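Local coordinates for protein octaprenyl-diphosphate synthase (Bacteroides thetaiotaomicron, PDB 3RMG) that probably acts as a magnesium-dependent prenyltransferase that joins isoprene units into longer prenyl diphosphates, at residues H125-Q128 / T129-Y132; N131-I134 / I135-V138. All coordinates share one frame; numbering follows the deposited sequence.

Interaction 1: H125-Q128 / T129-Y132; sequences HAEQ and TNNY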
ATOM      1  N   HIS A 125     -10.753   2.908  -5.718  1.00 43.80           N
ATOM      2  CA  HIS A 125     -12.156   2.508  -5.625  1.00 43.27           C
ATOM      3  C   HIS A 125     -12.839   3.172  -4.430  1.00 45.40           C
ATOM      4  O   HIS A 125     -13.955   3.674  -4.538  1.00 46.06           O
ATOM      5  CB  HIS A 125     -12.291   0.994  -5.618  1.00 40.36           C
ATOM      6  CG  HIS A 125     -12.138   0.378  -6.977  1.00 44.92           C
ATOM      7  ND1 HIS A 125     -13.135   0.419  -7.931  1.00 38.61           N
ATOM      8  CD2 HIS A 125     -11.102  -0.286  -7.545  1.00 38.74           C
ATOM      9  CE1 HIS A 125     -12.724  -0.206  -9.021  1.00 40.05           C
ATOM     10  NE2 HIS A 125     -11.493  -0.642  -8.812  1.00 44.28           N
ATOM     11  N   ALA A 126     -12.161   3.227  -3.292  1.00 44.72           N
ATOM     12  CA  ALA A 126     -12.773   3.890  -2.149  1.00 41.25           C
ATOM     13  C   ALA A 126     -13.146   5.333  -2.501  1.00 44.62           C
ATOM     14  O   ALA A 126     -14.208   5.824  -2.126  1.00 46.35           O
ATOM     15  CB  ALA A 126     -11.847   3.837  -0.945  1.00 43.66           C
ATOM     16  N   GLU A 127     -12.272   6.014  -3.230  1.00 52.14           N
ATOM     17  CA  GLU A 127     -12.521   7.407  -3.585  1.00 48.96           C
ATOM     18  C   GLU A 127     -13.670   7.498  -4.593  1.00 45.56           C
ATOM     19  O   GLU A 127     -14.593   8.317  -4.455  1.00 37.48           O
ATOM     20  CB  GLU A 127     -11.233   8.044  -4.111  1.00 54.43           C
ATOM     21  CG  GLU A 127     -11.365   9.507  -4.468  1.00 60.73           C
ATOM     22  CD  GLU A 127     -12.011   9.691  -5.828  1.00 68.77           C
ATOM     23  OE1 GLU A 127     -11.705   8.871  -6.745  1.00 55.91           O
ATOM     24  OE2 GLU A 127     -12.812  10.647  -5.959  1.00 53.83           O
ATOM     25  N   GLN A 128     -13.651   6.614  -5.582  1.00 47.38           N
ATOM     26  CA  GLN A 128     -14.783   6.505  -6.512  1.00 43.67           C
ATOM     27  C   GLN A 128     -16.160   6.262  -5.868  1.00 52.41           C
ATOM     28  O   GLN A 128     -17.180   6.414  -6.556  1.00 52.38           O
ATOM     29  CB  GLN A 128     -14.519   5.445  -7.570  1.00 47.88           C
ATOM     30  CG  GLN A 128     -13.377   5.774  -8.525  1.00 38.75           C
ATOM     31  CD  GLN A 128     -13.251   4.733  -9.610  1.00 54.76           C
ATOM     32  OE1 GLN A 128     -12.505   3.760  -9.470  1.00 56.34           O
ATOM     33  NE2 GLN A 128     -14.016   4.907 -10.690  1.00 55.62           N
ATOM     34  N   THR A 129     -16.211   5.898  -4.575  1.00 47.79           N
ATOM     35  CA  THR A 129     -17.502   5.879  -3.860  1.00 44.03           C
ATOM     36  C   THR A 129     -18.031   7.288  -3.620  1.00 47.66           C
ATOM     37  O   THR A 129     -19.185   7.479  -3.208  1.00 49.35           O
ATOM     38  CB  THR A 129     -17.433   5.223  -2.449  1.00 47.83           C
ATOM     39  OG1 THR A 129     -16.816   6.130  -1.520  1.00 56.76           O
ATOM     40  CG2 THR A 129     -16.686   3.893  -2.471  1.00 39.83           C
ATOM     41  N   ASN A 130     -17.171   8.276  -3.820  1.00 48.94           N
ATOM     42  CA  ASN A 130     -17.520   9.659  -3.493  1.00 50.76           C
ATOM     43  C   ASN A 130     -18.096   9.798  -2.091  1.00 47.80           C
ATOM     44  O   ASN A 130     -18.956  10.643  -1.853  1.00 49.11           O
ATOM     45  CB  ASN A 130     -18.503  10.237  -4.519  1.00 49.30           C
ATOM     46  CG  ASN A 130     -17.998  10.112  -5.959  1.00 60.80           C
ATOM     47  OD1 ASN A 130     -16.852  10.459  -6.269  1.00 64.11           O
ATOM     48  ND2 ASN A 130     -18.860   9.617  -6.848  1.00 65.46           N
ATOM     49  N   ASN A 131     -17.624   8.976  -1.160  1.00 44.00           N
ATOM     50  CA  ASN A 131     -18.121   9.035   0.213  1.00 44.25           C
ATOM     51  C   ASN A 131     -16.960   9.063   1.210  1.00 46.40           C
ATOM     52  O   ASN A 131     -16.141   8.145   1.245  1.00 48.85           O
ATOM     53  CB  ASN A 131     -19.095   7.875   0.482  1.00 43.33           C
ATOM     54  CG  ASN A 131     -19.715   7.923   1.871  1.00 48.30           C
ATOM     55  OD1 ASN A 131     -19.095   8.380   2.831  1.00 64.13           O
ATOM     56  ND2 ASN A 131     -20.944   7.437   1.983  1.00 56.15           N
ATOM     57  N   TYR A 132     -16.895  10.129   2.006  1.00 49.43           N
ATOM     58  CA  TYR A 132     -15.741  10.393   2.878  1.00 48.84           C
ATOM     59  C   TYR A 132     -15.576   9.338   3.954  1.00 47.80           C
ATOM     60  O   TYR A 132     -14.455   8.861   4.229  1.00 46.86           O
ATOM     61  CB  TYR A 132     -15.860  11.776   3.541  1.00 41.75           C
ATOM     62  CG  TYR A 132     -15.435  12.924   2.638  1.00 54.51           C
ATOM     63  CD1 TYR A 132     -14.113  13.051   2.219  1.00 51.38           C
ATOM     64  CD2 TYR A 132     -16.351  13.875   2.210  1.00 65.44           C
ATOM     65  CE1 TYR A 132     -13.718  14.083   1.390  1.00 64.78           C
ATOM     66  CE2 TYR A 132     -15.965  14.922   1.381  1.00 75.00           C
ATOM     67  CZ  TYR A 132     -14.648  15.020   0.974  1.00 78.00           C
ATOM     68  OH  TYR A 132     -14.263  16.057   0.151  1.00 81.03           O
TER

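Interaction 2: N131-I134 / I135-V138; sequences NYEI and IRLV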
ATOM      1  N   ASN A 131     -17.624   8.976  -1.160  1.00 44.00           N
ATOM      2  CA  ASN A 131     -18.121   9.035   0.213  1.00 44.25           C
ATOM      3  C   ASN A 131     -16.960   9.063   1.210  1.00 46.40           C
ATOM      4  O   ASN A 131     -16.141   8.145   1.245  1.00 48.85           O
ATOM      5  CB  ASN A 131     -19.095   7.875   0.482  1.00 43.33           C
ATOM      6  CG  ASN A 131     -19.715   7.923   1.871  1.00 48.30           C
ATOM      7  OD1 ASN A 131     -19.095   8.380   2.831  1.00 64.13           O
ATOM      8  ND2 ASN A 131     -20.944   7.437   1.983  1.00 56.15           N
ATOM      9  N   TYR A 132     -16.895  10.129   2.006  1.00 49.43           N
ATOM     10  CA  TYR A 132     -15.741  10.393   2.878  1.00 48.84           C
ATOM     11  C   TYR A 132     -15.576   9.338   3.954  1.00 47.80           C
ATOM     12  O   TYR A 132     -14.455   8.861   4.229  1.00 46.86           O
ATOM     13  CB  TYR A 132     -15.860  11.776   3.541  1.00 41.75           C
ATOM     14  CG  TYR A 132     -15.435  12.924   2.638  1.00 54.51           C
ATOM     15  CD1 TYR A 132     -14.113  13.051   2.219  1.00 51.38           C
ATOM     16  CD2 TYR A 132     -16.351  13.875   2.210  1.00 65.44           C
ATOM     17  CE1 TYR A 132     -13.718  14.083   1.390  1.00 64.78           C
ATOM     18  CE2 TYR A 132     -15.965  14.922   1.381  1.00 75.00           C
ATOM     19  CZ  TYR A 132     -14.648  15.020   0.974  1.00 78.00           C
ATOM     20  OH  TYR A 132     -14.263  16.057   0.151  1.00 81.03           O
ATOM     21  N   GLU A 133     -16.699   8.991   4.570  1.00 47.79           N
ATOM     22  CA  GLU A 133     -16.720   8.019   5.647  1.00 43.89           C
ATOM     23  C   GLU A 133     -16.180   6.698   5.145  1.00 43.36           C
ATOM     24  O   GLU A 133     -15.416   6.008   5.833  1.00 47.08           O
ATOM     25  CB  GLU A 133     -18.133   7.861   6.162  1.00 47.66           C
ATOM     26  CG  GLU A 133     -18.767   9.209   6.501  1.00 58.47           C
ATOM     27  CD  GLU A 133     -19.820   9.106   7.576  1.00 77.49           C
ATOM     28  OE1 GLU A 133     -19.531   8.514   8.641  1.00 86.78           O
ATOM     29  OE2 GLU A 133     -20.938   9.624   7.358  1.00 89.39           O
ATOM     30  N   ILE A 134     -16.547   6.360   3.921  1.00 37.77           N
ATOM     31  CA  ILE A 134     -16.118   5.098   3.363  1.00 41.20           C
ATOM     32  C   ILE A 134     -14.635   5.197   3.095  1.00 40.56           C
ATOM     33  O   ILE A 134     -13.884   4.245   3.307  1.00 45.31           O
ATOM     34  CB  ILE A 134     -16.886   4.759   2.082  1.00 38.20           C
ATOM     35  CG1 ILE A 134     -18.322   4.355   2.437  1.00 37.10           C
ATOM     36  CG2 ILE A 134     -16.172   3.674   1.338  1.00 35.75           C
ATOM     37  CD1 ILE A 134     -19.245   4.177   1.214  1.00 39.37           C
ATOM     38  N   ILE A 135     -14.206   6.363   2.631  1.00 41.95           N
ATOM     39  CA  ILE A 135     -12.787   6.601   2.437  1.00 44.44           C
ATOM     40  C   ILE A 135     -12.066   6.510   3.785  1.00 42.50           C
ATOM     41  O   ILE A 135     -11.046   5.847   3.922  1.00 37.80           O
ATOM     42  CB  ILE A 135     -12.542   7.956   1.749  1.00 44.23           C
ATOM     43  CG1 ILE A 135     -13.123   7.916   0.321  1.00 41.22           C
ATOM     44  CG2 ILE A 135     -11.049   8.264   1.709  1.00 49.96           C
ATOM     45  CD1 ILE A 135     -13.097   9.231  -0.429  1.00 38.60           C
ATOM     46  N   ARG A 136     -12.625   7.169   4.788  1.00 46.05           N
ATOM     47  CA  ARG A 136     -12.089   7.068   6.130  1.00 48.67           C
ATOM     48  C   ARG A 136     -12.040   5.611   6.595  1.00 46.11           C
ATOM     49  O   ARG A 136     -11.034   5.163   7.149  1.00 50.96           O
ATOM     50  CB  ARG A 136     -12.930   7.909   7.091  1.00 44.19           C
ATOM     51  CG  ARG A 136     -12.171   8.404   8.304  1.00 51.86           C
ATOM     52  CD  ARG A 136     -12.536   9.852   8.591  1.00 60.62           C
ATOM     53  NE  ARG A 136     -13.951  10.113   8.328  1.00 64.18           N
ATOM     54  CZ  ARG A 136     -14.451  11.303   8.006  1.00 66.53           C
ATOM     55  NH1 ARG A 136     -13.657  12.359   7.907  1.00 71.51           N
ATOM     56  NH2 ARG A 136     -15.752  11.440   7.785  1.00 65.23           N
ATOM     57  N   LEU A 137     -13.120   4.867   6.364  1.00 45.58           N
ATOM     58  CA  LEU A 137     -13.205   3.493   6.845  1.00 40.96           C
ATOM     59  C   LEU A 137     -12.133   2.622   6.194  1.00 39.55           C
ATOM     60  O   LEU A 137     -11.445   1.850   6.856  1.00 40.57           O
ATOM     61  CB  LEU A 137     -14.612   2.921   6.601  1.00 43.93           C
ATOM     62  CG  LEU A 137     -14.827   1.405   6.713  1.00 49.02           C
ATOM     63  CD1 LEU A 137     -16.289   1.056   6.870  1.00 43.21           C
ATOM     64  CD2 LEU A 137     -14.277   0.706   5.488  1.00 55.03           C
ATOM     65  N   VAL A 138     -11.986   2.736   4.886  1.00 40.05           N
ATOM     66  CA  VAL A 138     -11.048   1.866   4.208  1.00 39.82           C
ATOM     67  C   VAL A 138      -9.627   2.239   4.579  1.00 44.29           C
ATOM     68  O   VAL A 138      -8.774   1.364   4.797  1.00 39.73           O
ATOM     69  CB  VAL A 138     -11.177   1.965   2.692  1.00 41.42           C
ATOM     70  CG1 VAL A 138     -10.042   1.187   2.045  1.00 41.01           C
ATOM     71  CG2 VAL A 138     -12.527   1.432   2.249  1.00 38.12           C
TER

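Interaction 1: H125-Q128 / T129-Y132
The carbonyl oxygen of A126 is gripped twice by T129: OG1 donates to A126 O at 2.7 Å, nearly in line with the carbonyl, while T129 N reaches the same oxygen at 3.2 Å from well above the carbonyl plane. T129 N also makes a weak bond to H125 O. With chi1 at 76°, OG1 sits between the backbone N and the carbonyl carbon of its own residue, which turns the hydroxyl back onto the last turn of helix 102-128. Having given its proton to A126 O, OG1 still accepts from N131 N at 3.0 Å, forming an ST turn. A threonine suits this buried place because one small hydroxyl serves both the helix end and the loop, while its methyl is the apolar part of the side chain and packs on I134 of helix 132-154.

One residue on, N130 N bonds to E127 O at 2.7 Å, again from above the carbonyl plane. N130 then leaves helical geometry with a positive phi of 50°, a conformation that asparagine tolerates better than most residues with a side chain. Its amide is inclined 69° to the carboxylate of E127, and the two do not bond; E127 OE2 instead forms a salt bridge with R136 of the second subunit. H125 turns from this contact to helix 67-90, where its ND1 is hydrogen-bonded to H71. The small A126 packs on S75 of that helix. Together the bonds lie at the C-terminal end of helix 102-128 and lead, through the ST turn, into the tight link between two successive helices of the all-helical prenyl synthase fold.

Interaction 2: N131-I134 / I135-V138
Regular i to i+4 hydrogen bonds join the backbones of 131-134 and 135-138 as the first turns of helix 132-154, from I135 N to N131 O at 3.0 Å through to V138 N to I134 O at 2.9 Å. N131 is the N-cap: a chi1 of -177° carries its amide forward to where OD1 meets E133 N and I134 N in weak bonds. Asparagine fits here because its short amide can fold back onto backbone N-H groups that have no preceding turn to pair with.

I135 lays CG1 over the opening turn, 3.2 Å from N131 O, with CD1 following at 3.6 Å; it also packs on A126 and E127 of its own chain and on E127 of the second subunit. An alanine here, lacking CG1, CG2 and CD1, would probably leave a gap beside A126 and E127 of the same chain and thin the packing on E127 of the second subunit, while the backbone bond to N131 O remains. I134 and V138, one turn apart, bring their CG2 methyls to 4.4 Å. Both are beta-branched and buried, I134 against L187 of helix 174-188 and V138 against L76 of helix 67-90, where compact apolar chains fill the space without needing polar partners.

Y132 and R136 face the second subunit: Y132 stacks its ring on Y132 there, and R136, bent at chi2 and chi3, has E127 of that subunit as its partner. E133 OE1 and R136 NH2 are 4.9 Å apart, too far for a salt bridge, though the opposite charges may still attract weakly. Instead E133 CG lies near the guanidinium plane, 4.0 Å from R136 NH2, while Y132 O sits over one face of the group, offset toward its rim.

Overall arrangement
Interactions 1 and 2 are successive steps of one helix-loop-helix passage, sharing N131 and Y132, with centres about 7 Å apart. Interaction 1 lies where helix 102-128 gives way to the loop, and interaction 2 starts helix 132-154, which folds back against it: I135 CD1 comes within 3.7 Å of E127 CA, and I134 CG2 within 3.8 Å of T129 OG1. A126 CB and V138 CG2, 4.1 Å apart, continue the seam. Both contacts border the second subunit, where E127 of interaction 1 and R136 of interaction 2 each find the other's counterpart. The centres of interactions 1 and 2 lie about 22 and 19 Å from the centre of the chain, at a helical corner that contributes to the subunit interface.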